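Local coordinates for protein high choriolytic enzyme 1 (Oryzias latipes, PDB 3VTG) that hydrolyses the inner layer of the fish egg envelope at hatching, as a zinc-dependent endopeptidase of the astacin family, at residues A[101-104]-A[108-111]; A[141-146]-A[194-199]. All blocks are in the same frame, centred on the assembly; numbering follows the deposited sequence.

In the fold
Both contacts lie in the astacin protease domain, and their centres are about 13 Å apart. Contact 1 comes first along the chain and is complete before contact 2 begins: it joins the zinc-binding helix 94-105 to the loop directly after it, near the centre of the molecule. Contact 2 lies at the surface, where a turn in the long connection between strands 120-122 and 169-171 meets the end of helix 187-196. The two touch through Glu110 and Pro146, and Arg192 of helix 187-196 forms a salt bridge with Glu110 and a hydrogen bond with Thr145. The C-terminal helix is thereby tied both to the loop that supplies a zinc ligand and to the surface turn.

Contact 1: residues A[101-104]-A[108-111]; sequences LNHA and QHEQ. With ZN (zinc ion), chain B.
His103 and His109 meet at the catalytic zinc, the second and third histidines of the extended HExxH motif that marks the astacins; His99, one helical turn before His103, is the remaining protein ligand. The tight part is here. NE2 of His103 lies 2.1 Å from the zinc and NE2 of His109 2.0 Å. Their shared metal brings these two NE2 atoms within 3.1 Å of each other, with no hydrogen bond between them. In both, CG lies anti to the carbonyl carbon and beside the backbone N (chi1 -78° in His103, -64° in His109), a torsion that helps bring both NE2 atoms to one metal. The rings stand almost upright to one another, planes at 80°, in an offset edge-to-face pair: His103 turns its edge, with CE1 leading, over a face of His109, and CE1 comes 3.6 Å from CD2 of His109. Next to CE1 on the same ring, ND1 of His103 is hydrogen-bonded to the backbone O of Phe107, which fixes the ring's rotation and would favour a proton on ND1, leaving NE2 for the metal.

Away from the zinc the contact thins out. CB of Gln108 points away from the helix, and its nearest approach is by CA, 4.3 Å from ND1 of His103. Two waters complete the coordination beside the three histidines: water 1 is 2.1 Å from the zinc, water 2 a longer 2.3 Å.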
ATOM      1  N   LEU A 101      -3.024   2.362  -3.209  1.00  7.65           N
ATOM      2  CA  LEU A 101      -2.301   2.550  -4.462  1.00  7.73           C
ATOM      3  C   LEU A 101      -0.882   1.976  -4.383  1.00  7.74           C
ATOM      4  O   LEU A 101      -0.369   1.437  -5.363  1.00  7.73           O
ATOM      5  CB  LEU A 101      -2.290   4.027  -4.865  1.00  7.73           C
ATOM      6  CG  LEU A 101      -3.651   4.625  -5.249  1.00  7.74           C
ATOM      7  CD1 LEU A 101      -3.572   6.144  -5.255  1.00  7.76           C
ATOM      8  CD2 LEU A 101      -4.153   4.107  -6.593  1.00  7.88           C
ATOM      9  N   ASN A 102      -0.261   2.076  -3.207  1.00  7.83           N
ATOM     10  CA  ASN A 102       1.040   1.445  -2.972  1.00  8.05           C
ATOM     11  C   ASN A 102       1.005  -0.083  -3.069  1.00  7.81           C
ATOM     12  O   ASN A 102       1.951  -0.686  -3.585  1.00  7.81           O
ATOM     13  CB  ASN A 102       1.649   1.903  -1.649  1.00  8.62           C
ATOM     14  CG  ASN A 102       2.515   3.130  -1.813  1.00  9.18           C
ATOM     15  OD1 ASN A 102       3.637   3.048  -2.324  1.00  9.90           O
ATOM     16  ND2 ASN A 102       1.997   4.282  -1.390  1.00  9.46           N
ATOM     17  N   HIS A 103      -0.078  -0.704  -2.594  1.00  7.63           N
ATOM     18  CA  HIS A 103      -0.281  -2.140  -2.816  1.00  7.51           C
ATOM     19  C   HIS A 103      -0.307  -2.435  -4.294  1.00  7.44           C
ATOM     20  O   HIS A 103       0.357  -3.367  -4.758  1.00  7.49           O
ATOM     21  CB  HIS A 103      -1.582  -2.638  -2.197  1.00  7.45           C
ATOM     22  CG  HIS A 103      -1.531  -2.860  -0.702  1.00  7.37           C
ATOM     23  ND1 HIS A 103      -0.516  -3.497  -0.082  1.00  7.36           N
ATOM     24  CD2 HIS A 103      -2.459  -2.551   0.289  1.00  7.37           C
ATOM     25  CE1 HIS A 103      -0.772  -3.569   1.239  1.00  7.41           C
ATOM     26  NE2 HIS A 103      -1.962  -2.990   1.464  1.00  7.25           N
ATOM     27  N   ALA A 104      -1.073  -1.643  -5.050  1.00  7.41           N
ATOM     28  CA  ALA A 104      -1.181  -1.815  -6.502  1.00  7.42           C
ATOM     29  C   ALA A 104       0.176  -1.687  -7.197  1.00  7.47           C
ATOM     30  O   ALA A 104       0.414  -2.326  -8.223  1.00  7.49           O
ATOM     31  CB  ALA A 104      -2.185  -0.834  -7.091  1.00  7.50           C
ATOM     32  N   GLN A 108       4.016  -4.340   0.137  1.00  8.65           N
ATOM     33  CA  GLN A 108       3.311  -5.079   1.179  1.00  8.85           C
ATOM     34  C   GLN A 108       3.409  -4.359   2.518  1.00  8.59           C
ATOM     35  O   GLN A 108       4.143  -3.379   2.652  1.00  8.56           O
ATOM     36  CB  GLN A 108       3.870  -6.500   1.275  1.00  9.38           C
ATOM     37  CG  GLN A 108       3.828  -7.232  -0.058  1.00 10.25           C
ATOM     38  CD  GLN A 108       4.556  -8.553  -0.036  1.00 10.58           C
ATOM     39  OE1 GLN A 108       5.716  -8.642  -0.439  1.00 11.38           O
ATOM     40  NE2 GLN A 108       3.881  -9.591   0.437  1.00 11.13           N
ATOM     41  N   HIS A 109       2.656  -4.838   3.506  1.00  8.31           N
ATOM     42  CA  HIS A 109       2.673  -4.231   4.836  1.00  8.10           C
ATOM     43  C   HIS A 109       4.027  -4.317   5.475  1.00  8.08           C
ATOM     44  O   HIS A 109       4.696  -5.353   5.400  1.00  8.06           O
ATOM     45  CB  HIS A 109       1.612  -4.855   5.731  1.00  8.02           C
ATOM     46  CG  HIS A 109       0.203  -4.622   5.247  1.00  7.95           C
ATOM     47  ND1 HIS A 109      -0.706  -5.608   5.162  1.00  7.98           N
ATOM     48  CD2 HIS A 109      -0.425  -3.467   4.794  1.00  7.94           C
ATOM     49  CE1 HIS A 109      -1.860  -5.111   4.685  1.00  7.88           C
ATOM     50  NE2 HIS A 109      -1.687  -3.798   4.465  1.00  7.92           N
ATOM     51  N   GLU A 110       4.436  -3.217   6.105  1.00  8.04           N
ATOM     52  CA  GLU A 110       5.765  -3.100   6.699  1.00  8.05           C
ATOM     53  C   GLU A 110       6.076  -4.207   7.709  1.00  7.99           C
ATOM     54  O   GLU A 110       7.189  -4.742   7.717  1.00  7.88           O
ATOM     55  CB  GLU A 110       5.951  -1.717   7.336  1.00  8.23           C
ATOM     56  CG  GLU A 110       7.393  -1.355   7.661  1.00  8.46           C
ATOM     57  CD  GLU A 110       8.236  -1.060   6.430  1.00  8.68           C
ATOM     58  OE1 GLU A 110       7.737  -1.201   5.289  1.00  9.35           O
ATOM     59  OE2 GLU A 110       9.412  -0.691   6.610  1.00  8.61           O
ATOM     60  N   GLN A 111       5.093  -4.552   8.543  1.00  7.95           N
ATOM     61  CA  GLN A 111       5.303  -5.536   9.605  1.00  8.08           C
ATOM     62  C   GLN A 111       5.537  -6.957   9.083  1.00  8.30           C
ATOM     63  O   GLN A 111       5.871  -7.848   9.859  1.00  8.45           O
ATOM     64  CB  GLN A 111       4.162  -5.509  10.635  1.00  7.94           C
ATOM     65  CG  GLN A 111       2.870  -6.202  10.216  1.00  7.86           C
ATOM     66  CD  GLN A 111       1.971  -5.337   9.351  1.00  7.75           C
ATOM     67  OE1 GLN A 111       2.193  -4.133   9.196  1.00  7.72           O
ATOM     68  NE2 GLN A 111       0.939  -5.953   8.783  1.00  7.76           N
TER
HETATM   69 ZN    ZN B 301      -2.930  -2.661   3.315  1.00  8.28          ZN
HETATM   70  O   HOH W   1      -4.862  -2.698   2.423  1.00 11.15           O
HETATM   71  O   HOH W   2      -4.271  -2.426   5.175  1.00 14.04           O

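Contact 2: residues A[141-146]-A[194-199]; sequences NNLNTP and NVLYNC
Leu143 reaches from its turn to the last residues of helix 187-196 and touches two of them, one with each methyl. Its CD2 lies 4.0 Å from CG1 of Val195, and the two side chains run alongside each other, pointing opposite ways. The other methyl, CD1, rests 3.9 Å from CB of Leu196, so that residue is met at the base of its side chain. On Val195, CG1 is the branch anti to the backbone N (chi1 175°), which turns it to Leu143.

Next out comes the turn that presents Leu143. Asn142 to Thr145 form a type I' beta turn, and O of Asn142 accepts from two donors, N of Thr145 at 2.9 Å and OG1 of Thr145 at 2.7 Å. Ahead of it, OD1 of Asn141 takes the N-H of Leu143 at 3.1 Å from above its carbonyl plane, an Asx turn.

On the helix side, Tyr197 is the first residue to leave helical geometry, and its OH is hydrogen-bonded to O of Leu105. Cys199 is held by the disulfide to Cys50. N of Cys199 is hydrogen-bonded to O of Asn194 and, more weakly, N of Asn198 to O of Val195, with Asn198 at positive phi: a Schellman motif closing the C-terminal helix.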
ATOM      1  N   ASN A 141      11.264  -8.148  -1.043  1.00 10.25           N
ATOM      2  CA  ASN A 141      12.375  -7.428  -1.646  1.00  9.98           C
ATOM      3  C   ASN A 141      12.436  -6.058  -0.990  1.00  9.73           C
ATOM      4  O   ASN A 141      11.630  -5.176  -1.293  1.00  9.53           O
ATOM      5  CB  ASN A 141      12.212  -7.316  -3.166  1.00 10.17           C
ATOM      6  CG  ASN A 141      13.305  -6.482  -3.817  1.00 10.29           C
ATOM      7  OD1 ASN A 141      14.238  -6.011  -3.160  1.00 10.31           O
ATOM      8  ND2 ASN A 141      13.191  -6.297  -5.125  1.00 10.57           N
ATOM      9  N   ASN A 142      13.395  -5.895  -0.089  1.00  9.56           N
ATOM     10  CA  ASN A 142      13.487  -4.699   0.741  1.00  9.42           C
ATOM     11  C   ASN A 142      14.186  -3.517   0.067  1.00  9.22           C
ATOM     12  O   ASN A 142      14.264  -2.428   0.640  1.00  9.05           O
ATOM     13  CB  ASN A 142      14.131  -5.049   2.086  1.00  9.59           C
ATOM     14  CG  ASN A 142      13.321  -6.076   2.858  1.00  9.65           C
ATOM     15  OD1 ASN A 142      12.091  -6.061   2.821  1.00  9.86           O
ATOM     16  ND2 ASN A 142      14.004  -6.975   3.554  1.00  9.81           N
ATOM     17  N   LEU A 143      14.685  -3.748  -1.148  1.00  9.15           N
ATOM     18  CA  LEU A 143      15.215  -2.694  -2.021  1.00  9.21           C
ATOM     19  C   LEU A 143      16.341  -1.874  -1.381  1.00  9.21           C
ATOM     20  O   LEU A 143      16.494  -0.683  -1.664  1.00  9.22           O
ATOM     21  CB  LEU A 143      14.070  -1.786  -2.516  1.00  9.47           C
ATOM     22  CG  LEU A 143      12.953  -2.452  -3.332  1.00  9.58           C
ATOM     23  CD1 LEU A 143      11.734  -1.546  -3.414  1.00  9.92           C
ATOM     24  CD2 LEU A 143      13.430  -2.825  -4.727  1.00  9.80           C
ATOM     25  N   ASN A 144      17.129  -2.533  -0.530  1.00  9.21           N
ATOM     26  CA  ASN A 144      18.207  -1.898   0.241  1.00  9.28           C
ATOM     27  C   ASN A 144      17.741  -0.765   1.158  1.00  9.08           C
ATOM     28  O   ASN A 144      18.529   0.102   1.545  1.00  9.32           O
ATOM     29  CB  ASN A 144      19.355  -1.439  -0.677  1.00  9.69           C
ATOM     30  CG  ASN A 144      20.231  -2.590  -1.137  1.00 10.06           C
ATOM     31  OD1 ASN A 144      20.234  -3.663  -0.535  1.00 10.59           O
ATOM     32  ND2 ASN A 144      20.992  -2.365  -2.202  1.00 10.47           N
ATOM     33  N   THR A 145      16.456  -0.787   1.504  1.00  8.82           N
ATOM     34  CA  THR A 145      15.882   0.178   2.436  1.00  8.58           C
ATOM     35  C   THR A 145      15.673  -0.493   3.796  1.00  8.41           C
ATOM     36  O   THR A 145      15.508  -1.715   3.860  1.00  8.30           O
ATOM     37  CB  THR A 145      14.553   0.773   1.913  1.00  8.51           C
ATOM     38  OG1 THR A 145      13.504  -0.203   1.992  1.00  8.39           O
ATOM     39  CG2 THR A 145      14.708   1.268   0.474  1.00  8.64           C
ATOM     40  N   PRO A 146      15.691   0.294   4.887  1.00  8.29           N
ATOM     41  CA  PRO A 146      15.545  -0.278   6.216  1.00  8.30           C
ATOM     42  C   PRO A 146      14.082  -0.386   6.630  1.00  8.22           C
ATOM     43  O   PRO A 146      13.200   0.176   5.972  1.00  8.25           O
ATOM     44  CB  PRO A 146      16.250   0.749   7.099  1.00  8.30           C
ATOM     45  CG  PRO A 146      15.966   2.049   6.425  1.00  8.31           C
ATOM     46  CD  PRO A 146      15.830   1.760   4.948  1.00  8.30           C
ATOM     47  N   ASN A 194      10.728   4.706  -6.120  1.00  9.38           N
ATOM     48  CA  ASN A 194      11.746   5.161  -7.060  1.00  9.80           C
ATOM     49  C   ASN A 194      12.797   4.103  -7.391  1.00  9.85           C
ATOM     50  O   ASN A 194      13.259   4.025  -8.527  1.00 10.08           O
ATOM     51  CB  ASN A 194      12.399   6.457  -6.569  1.00 10.19           C
ATOM     52  CG  ASN A 194      11.461   7.650  -6.651  1.00 10.49           C
ATOM     53  OD1 ASN A 194      11.577   8.599  -5.878  1.00 11.17           O
ATOM     54  ND2 ASN A 194      10.529   7.609  -7.590  1.00 10.74           N
ATOM     55  N   VAL A 195      13.161   3.286  -6.406  1.00  9.88           N
ATOM     56  CA  VAL A 195      14.110   2.197  -6.633  1.00  9.95           C
ATOM     57  C   VAL A 195      13.465   1.071  -7.450  1.00 10.03           C
ATOM     58  O   VAL A 195      14.030   0.622  -8.448  1.00 10.16           O
ATOM     59  CB  VAL A 195      14.716   1.661  -5.314  1.00  9.85           C
ATOM     60  CG1 VAL A 195      15.600   0.450  -5.576  1.00  9.80           C
ATOM     61  CG2 VAL A 195      15.525   2.745  -4.613  1.00  9.87           C
ATOM     62  N   LEU A 196      12.272   0.637  -7.042  1.00 10.02           N
ATOM     63  CA  LEU A 196      11.574  -0.454  -7.725  1.00 10.22           C
ATOM     64  C   LEU A 196      11.289  -0.134  -9.195  1.00 10.29           C
ATOM     65  O   LEU A 196      11.487  -0.977 -10.073  1.00 10.46           O
ATOM     66  CB  LEU A 196      10.277  -0.814  -6.990  1.00 10.28           C
ATOM     67  CG  LEU A 196       9.451  -1.983  -7.540  1.00 10.45           C
ATOM     68  CD1 LEU A 196      10.214  -3.298  -7.476  1.00 10.63           C
ATOM     69  CD2 LEU A 196       8.129  -2.104  -6.798  1.00 10.52           C
ATOM     70  N   TYR A 197      10.835   1.090  -9.449  1.00 10.34           N
ATOM     71  CA  TYR A 197      10.473   1.507 -10.799  1.00 10.62           C
ATOM     72  C   TYR A 197      11.576   2.281 -11.515  1.00 11.32           C
ATOM     73  O   TYR A 197      11.353   2.819 -12.594  1.00 11.65           O
ATOM     74  CB  TYR A 197       9.144   2.270 -10.780  1.00 10.19           C
ATOM     75  CG  TYR A 197       7.980   1.333 -10.567  1.00  9.73           C
ATOM     76  CD1 TYR A 197       7.432   0.630 -11.637  1.00  9.55           C
ATOM     77  CD2 TYR A 197       7.453   1.117  -9.293  1.00  9.58           C
ATOM     78  CE1 TYR A 197       6.383  -0.250 -11.453  1.00  9.45           C
ATOM     79  CE2 TYR A 197       6.397   0.236  -9.100  1.00  9.36           C
ATOM     80  CZ  TYR A 197       5.868  -0.442 -10.185  1.00  9.39           C
ATOM     81  OH  TYR A 197       4.820  -1.323 -10.027  1.00  9.26           O
ATOM     82  N   ASN A 198      12.769   2.312 -10.919  1.00 12.10           N
ATOM     83  CA  ASN A 198      13.948   2.963 -11.508  1.00 12.84           C
ATOM     84  C   ASN A 198      13.663   4.387 -11.996  1.00 12.93           C
ATOM     85  O   ASN A 198      14.013   4.761 -13.120  1.00 12.89           O
ATOM     86  CB  ASN A 198      14.552   2.093 -12.623  1.00 13.64           C
ATOM     87  CG  ASN A 198      15.971   2.498 -12.984  1.00 14.43           C
ATOM     88  OD1 ASN A 198      16.749   2.917 -12.127  1.00 15.48           O
ATOM     89  ND2 ASN A 198      16.315   2.369 -14.262  1.00 15.12           N
ATOM     90  N   CYS A 199      13.021   5.179 -11.142  1.00 13.03           N
ATOM     91  CA  CYS A 199      12.679   6.557 -11.480  1.00 13.60           C
ATOM     92  C   CYS A 199      13.906   7.451 -11.409  1.00 14.97           C
ATOM     93  O   CYS A 199      14.628   7.454 -10.407  1.00 15.51           O
ATOM     94  CB  CYS A 199      11.601   7.100 -10.545  1.00 12.57           C
ATOM     95  SG  CYS A 199      10.059   6.161 -10.491  1.00 11.47           S
TER